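Local atomic coordinates of enoyl-CoA hydratase/carnithine racemase (Magnetospirillum magneticum, PDB entry 4NEK), a protein that probably isomerises the double bond of enoyl-CoA thioesters between the delta(3) and delta(2) positions, as a member of the enoyl-CoA hydratase/isomerase family. Residues A101-G106 with H125-N130; A96-A101 with P120-H125; K23-I28 with L54-D59. All blocks are in the same frame, centred on the assembly; numbering follows the deposited sequence.

Contact 1: A101-G106 with H125-N130; sequences AAIGIG and HMPFIN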
loop_
_atom_site.group_PDB
_atom_site.type_symbol
_atom_site.label_atom_id
_atom_site.label_comp_id
_atom_site.label_asym_id
_atom_site.label_seq_id
_atom_site.Cartn_x
_atom_site.Cartn_y
_atom_site.Cartn_z
ATOM N N ALA C 101 -0.203 -3.850 -24.366
ATOM C CA ALA C 101 1.058 -3.142 -24.523
ATOM C C ALA C 101 0.922 -1.621 -24.404
ATOM O O ALA C 101 0.054 -1.020 -25.026
ATOM C CB ALA C 101 1.661 -3.475 -25.849
ATOM N N ALA C 102 1.757 -1.027 -23.567
ATOM C CA ALA C 102 1.950 0.415 -23.500
ATOM C C ALA C 102 3.427 0.669 -23.469
ATOM O O ALA C 102 4.037 0.825 -22.425
ATOM C CB ALA C 102 1.291 0.997 -22.274
ATOM N N ILE C 103 4.025 0.676 -24.655
ATOM C CA ILE C 103 5.467 0.619 -24.776
ATOM C C ILE C 103 5.995 1.851 -25.458
ATOM O O ILE C 103 5.369 2.392 -26.348
ATOM C CB ILE C 103 5.901 -0.616 -25.546
ATOM C CG1 ILE C 103 5.408 -1.862 -24.817
ATOM C CG2 ILE C 103 7.424 -0.652 -25.702
ATOM C CD1 ILE C 103 5.628 -3.128 -25.616
ATOM N N GLY C 104 7.145 2.307 -24.969
ATOM C CA GLY C 104 7.774 3.490 -25.456
ATOM C C GLY C 104 6.891 4.677 -25.294
ATOM O O GLY C 104 6.505 5.033 -24.192
ATOM N N ILE C 105 6.509 5.253 -26.423
ATOM C CA ILE C 105 5.575 6.370 -26.464
ATOM C C ILE C 105 4.206 5.982 -25.872
ATOM O O ILE C 105 3.504 6.798 -25.318
ATOM C CB ILE C 105 5.471 6.922 -27.911
ATOM C CG1 ILE C 105 4.591 8.161 -27.967
ATOM C CG2 ILE C 105 4.913 5.880 -28.870
ATOM C CD1 ILE C 105 5.077 9.303 -27.092
ATOM N N GLY C 106 3.844 4.720 -25.965
ATOM C CA GLY C 106 2.651 4.241 -25.312
ATOM C C GLY C 106 2.667 4.486 -23.809
ATOM O O GLY C 106 1.616 4.696 -23.226
ATOM N N HIS C 125 6.394 -0.107 -20.490
ATOM C CA HIS C 125 7.818 -0.349 -20.759
ATOM C C HIS C 125 8.438 0.814 -21.470
ATOM O O HIS C 125 7.873 1.309 -22.412
ATOM C CB HIS C 125 7.953 -1.607 -21.610
ATOM C CG HIS C 125 9.309 -2.213 -21.586
ATOM N ND1 HIS C 125 9.652 -3.279 -22.388
ATOM C CD2 HIS C 125 10.420 -1.898 -20.879
ATOM C CE1 HIS C 125 10.917 -3.592 -22.184
ATOM N NE2 HIS C 125 11.402 -2.781 -21.258
HETATM N N MSE C 126 9.597 1.240 -20.980
HETATM C CA MSE C 126 10.401 2.267 -21.621
HETATM C C MSE C 126 11.793 1.737 -21.915
HETATM O O MSE C 126 12.743 2.104 -21.243
HETATM C CB MSE C 126 10.474 3.443 -20.676
HETATM C CG MSE C 126 9.096 4.089 -20.656
HETATM SE SE MSE C 126 8.952 5.348 -19.129
HETATM C CE MSE C 126 7.065 5.141 -18.594
ATOM N N PRO C 127 11.945 0.926 -22.969
ATOM C CA PRO C 127 13.185 0.214 -23.243
ATOM C C PRO C 127 14.272 0.971 -24.059
ATOM O O PRO C 127 15.137 0.326 -24.632
ATOM C CB PRO C 127 12.680 -0.965 -24.065
ATOM C CG PRO C 127 11.636 -0.342 -24.946
ATOM C CD PRO C 127 10.988 0.732 -24.075
ATOM N N PHE C 128 14.250 2.298 -24.059
ATOM C CA PHE C 128 15.220 3.119 -24.742
ATOM C C PHE C 128 16.665 2.680 -24.545
ATOM O O PHE C 128 17.385 2.505 -25.500
ATOM C CB PHE C 128 15.071 4.564 -24.298
ATOM C CG PHE C 128 13.671 5.048 -24.411
ATOM C CD1 PHE C 128 13.134 5.351 -25.658
ATOM C CD2 PHE C 128 12.860 5.174 -23.273
ATOM C CE1 PHE C 128 11.819 5.786 -25.758
ATOM C CE2 PHE C 128 11.542 5.592 -23.377
ATOM C CZ PHE C 128 11.018 5.881 -24.625
ATOM N N ILE C 129 17.078 2.501 -23.306
ATOM C CA ILE C 129 18.432 2.097 -23.035
ATOM C C ILE C 129 18.813 0.810 -23.767
ATOM O O ILE C 129 19.959 0.668 -24.199
ATOM C CB ILE C 129 18.689 1.924 -21.525
ATOM C CG1 ILE C 129 20.154 1.617 -21.252
ATOM C CG2 ILE C 129 17.852 0.793 -20.939
ATOM C CD1 ILE C 129 21.117 2.638 -21.826
ATOM N N ASN C 130 17.894 -0.130 -23.890
ATOM C CA ASN C 130 18.211 -1.383 -24.592
ATOM C C ASN C 130 18.286 -1.224 -26.093
ATOM O O ASN C 130 18.701 -2.143 -26.760
ATOM C CB ASN C 130 17.191 -2.477 -24.305
ATOM C CG ASN C 130 17.153 -2.889 -22.851
ATOM O OD1 ASN C 130 16.088 -3.148 -22.327
ATOM N ND2 ASN C 130 18.266 -2.829 -22.173
#
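With CG1 anti to its carbonyl carbon (chi1 -59°), I103 sets that branch beside H125, while CG2, anti to the backbone N, is directed over the turn that follows. I103 CG1 reaches H125 CB at 4.1 Å. I103 CG2 meets P127 CD at 4.2 Å, those two side chains crossing at about a right angle. H125 has its own CG anti to the backbone N, which carries the imidazole away from I103; P127 CB lies over one face of the ring, offset toward its rim, and NE2 bonds to the carbonyl of G159.

The backbones provide the polar half of the contact. H125 N donates to A102 O (3.2 Å), a bent bond, and G104 N donates to H125 O at 2.8 Å, a straighter one. I103 CA makes a CA-H contact to H125 O at 3.4 Å, so this oxygen has one hydrogen bond and one CA-H contact, from adjacent residues. G104, with positive phi, brings its bare CA to within 4.1 Å of F128 CZ, an oblique approach to the ring.

The case illustrates how a short parallel bridge passes straight into a helix: strand 101-103 pairs with 123-125, with G104 at the N-cap position of helix 105-108. In crotonase-fold enzymes the turn into this helix usually supplies one peptide N-H of the oxyanion hole, a role that is probable here too.

Contact 2: A96-A101 with P120-H125; sequences AAVRGA and PGTRFH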
loop_
_atom_site.group_PDB
_atom_site.type_symbol
_atom_site.label_atom_id
_atom_site.label_comp_id
_atom_site.label_asym_id
_atom_site.label_seq_id
_atom_site.Cartn_x
_atom_site.Cartn_y
_atom_site.Cartn_z
ATOM N N ALA C 96 -7.084 8.992 -21.202
ATOM C CA ALA C 96 -6.637 7.835 -21.953
ATOM C C ALA C 96 -7.076 6.547 -21.304
ATOM O O ALA C 96 -7.206 6.488 -20.105
ATOM C CB ALA C 96 -5.144 7.845 -22.044
ATOM N N ALA C 97 -7.315 5.531 -22.121
ATOM C CA ALA C 97 -7.644 4.229 -21.620
ATOM C C ALA C 97 -6.664 3.290 -22.231
ATOM O O ALA C 97 -6.640 3.134 -23.446
ATOM C CB ALA C 97 -9.056 3.854 -22.039
ATOM N N VAL C 98 -5.843 2.648 -21.403
ATOM C CA VAL C 98 -4.802 1.784 -21.883
ATOM C C VAL C 98 -5.013 0.348 -21.504
ATOM O O VAL C 98 -5.679 0.060 -20.534
ATOM C CB VAL C 98 -3.440 2.245 -21.368
ATOM C CG1 VAL C 98 -3.243 3.717 -21.665
ATOM C CG2 VAL C 98 -3.316 2.104 -19.877
ATOM N N ARG C 99 -4.396 -0.548 -22.251
ATOM C CA ARG C 99 -4.441 -1.987 -21.989
ATOM C C ARG C 99 -3.374 -2.671 -22.768
ATOM O O ARG C 99 -2.799 -2.080 -23.662
ATOM C CB ARG C 99 -5.792 -2.576 -22.403
ATOM C CG ARG C 99 -5.974 -2.595 -23.908
ATOM C CD ARG C 99 -7.425 -2.481 -24.310
ATOM N NE ARG C 99 -8.166 -3.596 -23.776
ATOM C CZ ARG C 99 -9.483 -3.659 -23.710
ATOM N NH1 ARG C 99 -10.262 -2.691 -24.185
ATOM N NH2 ARG C 99 -10.032 -4.718 -23.159
ATOM N N GLY C 100 -3.124 -3.936 -22.452
ATOM C CA GLY C 100 -2.086 -4.712 -23.123
ATOM C C GLY C 100 -0.770 -3.960 -23.180
ATOM O O GLY C 100 -0.304 -3.430 -22.174
ATOM N N ALA C 101 -0.203 -3.850 -24.366
ATOM C CA ALA C 101 1.058 -3.142 -24.523
ATOM C C ALA C 101 0.922 -1.621 -24.404
ATOM O O ALA C 101 0.054 -1.020 -25.026
ATOM C CB ALA C 101 1.661 -3.475 -25.849
ATOM N N PRO C 120 -6.346 -4.548 -16.320
ATOM C CA PRO C 120 -5.538 -5.443 -15.486
ATOM C C PRO C 120 -4.296 -5.986 -16.167
ATOM O O PRO C 120 -3.215 -5.999 -15.549
ATOM C CB PRO C 120 -6.496 -6.580 -15.185
ATOM C CG PRO C 120 -7.801 -5.915 -15.099
ATOM C CD PRO C 120 -7.779 -4.838 -16.146
ATOM N N GLY C 121 -4.363 -6.410 -17.416
ATOM C CA GLY C 121 -3.088 -6.919 -17.987
ATOM C C GLY C 121 -2.099 -5.909 -18.579
ATOM O O GLY C 121 -1.157 -6.283 -19.259
ATOM N N THR C 122 -2.245 -4.624 -18.305
ATOM C CA THR C 122 -1.392 -3.659 -18.995
ATOM C C THR C 122 0.082 -3.793 -18.621
ATOM O O THR C 122 0.441 -3.964 -17.449
ATOM C CB THR C 122 -1.827 -2.238 -18.698
ATOM O OG1 THR C 122 -3.235 -2.120 -18.931
ATOM C CG2 THR C 122 -1.112 -1.261 -19.552
ATOM N N ARG C 123 0.925 -3.732 -19.633
ATOM C CA ARG C 123 2.371 -3.861 -19.466
ATOM C C ARG C 123 3.048 -2.563 -19.941
ATOM O O ARG C 123 2.919 -2.186 -21.097
ATOM C CB ARG C 123 2.828 -5.030 -20.263
ATOM C CG ARG C 123 4.237 -5.474 -20.025
ATOM C CD ARG C 123 4.549 -6.685 -20.908
ATOM N NE ARG C 123 5.984 -6.873 -20.945
ATOM C CZ ARG C 123 6.822 -6.348 -21.843
ATOM N NH1 ARG C 123 6.374 -5.599 -22.829
ATOM N NH2 ARG C 123 8.135 -6.572 -21.738
ATOM N N PHE C 124 3.683 -1.855 -19.020
ATOM C CA PHE C 124 4.301 -0.575 -19.327
ATOM C C PHE C 124 5.781 -0.804 -19.534
ATOM O O PHE C 124 6.385 -1.625 -18.838
ATOM C CB PHE C 124 4.124 0.394 -18.177
ATOM C CG PHE C 124 2.695 0.665 -17.830
ATOM C CD1 PHE C 124 2.032 -0.158 -16.943
ATOM C CD2 PHE C 124 2.009 1.725 -18.416
ATOM C CE1 PHE C 124 0.697 0.071 -16.642
ATOM C CE2 PHE C 124 0.697 1.964 -18.123
ATOM C CZ PHE C 124 0.034 1.143 -17.227
ATOM N N HIS C 125 6.394 -0.107 -20.490
ATOM C CA HIS C 125 7.818 -0.349 -20.759
ATOM C C HIS C 125 8.438 0.814 -21.470
ATOM O O HIS C 125 7.873 1.309 -22.412
ATOM C CB HIS C 125 7.953 -1.607 -21.610
ATOM C CG HIS C 125 9.309 -2.213 -21.586
ATOM N ND1 HIS C 125 9.652 -3.279 -22.388
ATOM C CD2 HIS C 125 10.420 -1.898 -20.879
ATOM C CE1 HIS C 125 10.917 -3.592 -22.184
ATOM N NE2 HIS C 125 11.402 -2.781 -21.258
#
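V98 and T122 meet methyl to methyl, their side chains crossing at about a right angle, with V98 CG2 4.0 Å from T122 CG2. V98 points toward the other segment, and its chi1 of -52° leaves CG2 between the backbone N and the carbonyl carbon, the branch that makes the touch. The same methyl approaches F124 obliquely, V98 CG2 lying 4.4 Å from F124 CZ. T122 CG2 in turn sits over one face of the F124 ring, offset toward its rim, so that valine, threonine and phenylalanine form one small apolar cluster.

The two branches of T122 thus do different work. T122 CG2, anti to the backbone N, is the apolar arm and also passes G100 O at 3.5 Å. T122 OG1, beside the backbone N, faces the V98-R99 backbone and comes within 3.3 Å of R99 CA; its hydrogen bond, however, goes to the carbonyl of A119, just ahead of the segment.

A single backbone bond ties the segments: R123 N to G100 O, 2.8 Å long and nearly straight at the hydrogen (173°), though the donor stands tilted 30° from the carbonyl plane. T122 CA adds a CA-H contact to G100 O at 3.4 Å. G100, at positive phi, makes the turn between strands 94-98 and 101-103, and A101 then bridges R123 in parallel. R123 itself runs extended from CG to NE and leads away toward I103 and P161.

Around this crossing, V164 of helix 164-169 packs on T122 and F124, and A167 on F124; the ring of F162 meets F124 nearly parallel, helix 179-194 packs on A97 and R99 through L182, and strand 115-118 flanks 94-98 within the main sheet.

Contact 3: K23-I28 with L54-D59; sequences KKNALI and LGSQTD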
loop_
_atom_site.group_PDB
_atom_site.type_symbol
_atom_site.label_atom_id
_atom_site.label_comp_id
_atom_site.label_asym_id
_atom_site.label_seq_id
_atom_site.Cartn_x
_atom_site.Cartn_y
_atom_site.Cartn_z
ATOM N N LYS C 23 -0.619 -5.040 -35.482
ATOM C CA LYS C 23 0.737 -4.851 -35.003
ATOM C C LYS C 23 0.749 -4.189 -33.647
ATOM O O LYS C 23 1.695 -3.466 -33.297
ATOM C CB LYS C 23 1.507 -4.013 -36.014
ATOM C CG LYS C 23 1.533 -4.639 -37.395
ATOM C CD LYS C 23 2.915 -4.444 -37.991
ATOM C CE LYS C 23 2.941 -4.746 -39.475
ATOM N NZ LYS C 23 2.467 -6.134 -39.698
ATOM N N LYS C 24 -0.317 -4.442 -32.893
ATOM C CA LYS C 24 -0.472 -3.886 -31.559
ATOM C C LYS C 24 -0.284 -2.402 -31.535
ATOM O O LYS C 24 0.278 -1.867 -30.599
ATOM C CB LYS C 24 0.522 -4.509 -30.603
ATOM C CG LYS C 24 0.492 -6.033 -30.519
ATOM C CD LYS C 24 1.342 -6.414 -29.320
ATOM C CE LYS C 24 2.210 -7.629 -29.564
ATOM N NZ LYS C 24 1.507 -8.814 -29.017
ATOM N N ASN C 25 -0.786 -1.730 -32.566
ATOM C CA ASN C 25 -0.712 -0.295 -32.657
ATOM C C ASN C 25 0.691 0.259 -32.600
ATOM O O ASN C 25 0.924 1.371 -32.110
ATOM C CB ASN C 25 -1.606 0.358 -31.585
ATOM C CG ASN C 25 -3.090 0.223 -31.912
ATOM O OD1 ASN C 25 -3.428 -0.047 -33.044
ATOM N ND2 ASN C 25 -3.963 0.399 -30.927
ATOM N N ALA C 26 1.643 -0.502 -33.119
ATOM C CA ALA C 26 2.988 0.020 -33.289
ATOM C C ALA C 26 2.922 1.196 -34.258
ATOM O O ALA C 26 2.360 1.071 -35.327
ATOM C CB ALA C 26 3.920 -1.056 -33.819
ATOM N N LEU C 27 3.473 2.339 -33.867
ATOM C CA LEU C 27 3.275 3.569 -34.605
ATOM C C LEU C 27 4.246 3.768 -35.765
ATOM O O LEU C 27 5.421 3.389 -35.692
ATOM C CB LEU C 27 3.396 4.761 -33.688
ATOM C CG LEU C 27 2.388 4.754 -32.539
ATOM C CD1 LEU C 27 2.704 5.967 -31.691
ATOM C CD2 LEU C 27 0.934 4.823 -32.985
ATOM N N ILE C 28 3.712 4.378 -36.820
ATOM C CA ILE C 28 4.456 4.815 -37.985
ATOM C C ILE C 28 4.104 6.284 -38.254
ATOM O O ILE C 28 3.159 6.855 -37.683
ATOM C CB ILE C 28 4.128 3.925 -39.212
ATOM C CG1 ILE C 28 2.624 3.906 -39.490
ATOM C CG2 ILE C 28 4.584 2.484 -38.984
ATOM C CD1 ILE C 28 2.230 3.138 -40.751
ATOM N N LEU C 54 -7.799 6.210 -27.224
ATOM C CA LEU C 54 -8.024 4.773 -27.084
ATOM C C LEU C 54 -7.122 3.989 -28.018
ATOM O O LEU C 54 -6.624 4.519 -29.008
ATOM C CB LEU C 54 -9.452 4.416 -27.501
ATOM C CG LEU C 54 -10.530 5.169 -26.735
ATOM C CD1 LEU C 54 -11.929 4.817 -27.244
ATOM C CD2 LEU C 54 -10.436 4.863 -25.264
ATOM N N GLY C 55 -6.956 2.710 -27.715
ATOM C CA GLY C 55 -6.280 1.810 -28.622
ATOM C C GLY C 55 -7.213 0.767 -29.192
ATOM O O GLY C 55 -8.401 0.999 -29.406
ATOM N N SER C 56 -6.645 -0.405 -29.453
ATOM C CA SER C 56 -7.397 -1.517 -30.015
ATOM C C SER C 56 -8.141 -2.174 -28.873
ATOM O O SER C 56 -8.109 -1.687 -27.721
ATOM C CB SER C 56 -6.461 -2.492 -30.691
ATOM O OG SER C 56 -5.825 -3.364 -29.748
ATOM N N GLN C 57 -8.787 -3.288 -29.163
ATOM C CA GLN C 57 -9.462 -4.038 -28.119
ATOM C C GLN C 57 -8.477 -4.831 -27.311
ATOM O O GLN C 57 -8.848 -5.377 -26.286
ATOM C CB GLN C 57 -10.551 -4.957 -28.706
ATOM C CG GLN C 57 -11.774 -4.224 -29.262
ATOM C CD GLN C 57 -12.206 -3.013 -28.413
ATOM O OE1 GLN C 57 -12.003 -1.862 -28.796
ATOM N NE2 GLN C 57 -12.766 -3.275 -27.247
ATOM N N THR C 58 -7.224 -4.913 -27.735
ATOM C CA THR C 58 -6.241 -5.661 -26.941
ATOM C C THR C 58 -4.989 -4.896 -26.556
ATOM O O THR C 58 -4.238 -5.393 -25.743
ATOM C CB THR C 58 -5.747 -6.908 -27.681
ATOM O OG1 THR C 58 -5.116 -6.484 -28.897
ATOM C CG2 THR C 58 -6.901 -7.832 -27.997
ATOM N N ASP C 59 -4.729 -3.737 -27.154
ATOM C CA ASP C 59 -3.495 -3.027 -26.907
ATOM C C ASP C 59 -3.644 -1.545 -27.062
ATOM O O ASP C 59 -4.482 -1.074 -27.779
ATOM C CB ASP C 59 -2.419 -3.463 -27.881
ATOM C CG ASP C 59 -2.015 -4.913 -27.706
ATOM O OD1 ASP C 59 -1.204 -5.218 -26.778
ATOM O OD2 ASP C 59 -2.491 -5.759 -28.517
#
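The carboxylate of D59 carries the methylene chain of K24 across one face: K24 CB stands 3.9 Å from D59 CG, and K24 CG lies 3.6 Å from D59 OD2. From the opposite side of that plane T58 OG1 donates to D59 OD2 at 2.7 Å, 44° out of it. A second flat group, the amide of N25, turns ND2 toward 54-59, with ND2 3.6 Å from G55 CA and 3.2 Å from S56 N, which lie slightly to opposite sides of its plane. S56 N is itself a donor, spent on D59 O, so this close pair is only packing. The N25 amide finds its bonds in the adjoining chain, ND2 to the carbonyl of F60 and OD1 from the backbone N of R20, which together fix its rotation.

K24 NZ stays 5.0 Å from D59 OD1, too far for a salt bridge, though a weak attraction between the opposite charges is possible. D59 OD1 instead accepts from the backbone N of A101. Replacing D59 with an alanine would probably leave the A101 N-H and the T58 hydroxyl without their acceptor and the K24 chain without the surface it rests on.

S56 OG, accepting from T58 N (2.9 Å) and D59 N (2.8 Å), shapes 54-59 as an ST turn and ST motif. Beyond D59 the same chain stays alongside 23-28, with backbone bonds K24 to A62 and L27 to G63. In the crotonase fold of this family, this part usually supplies the other oxyanion-hole N-H, as is probable here.

In the fold
Contacts 1 and 2, whose centres are about 12 Å apart, share A101 and H125 and both reach the two-stranded sheet of 101-103 and 123-125; A102 N reaches R123 O at 3.0 Å, a probable hydrogen bond that continues the ladder between them. Contact 3, about 14 Å from contact 1 and 11 Å from contact 2, centre to centre, is stitched to both by one probable bond, A101 N to D59 OD1 at 2.9 Å. It also packs on contact 1 through I105 CG2 and L27 CD1, 3.6 Å apart. If the family pattern holds, contacts 1 and 3 would lie beside the two chain segments that form the oxyanion hole.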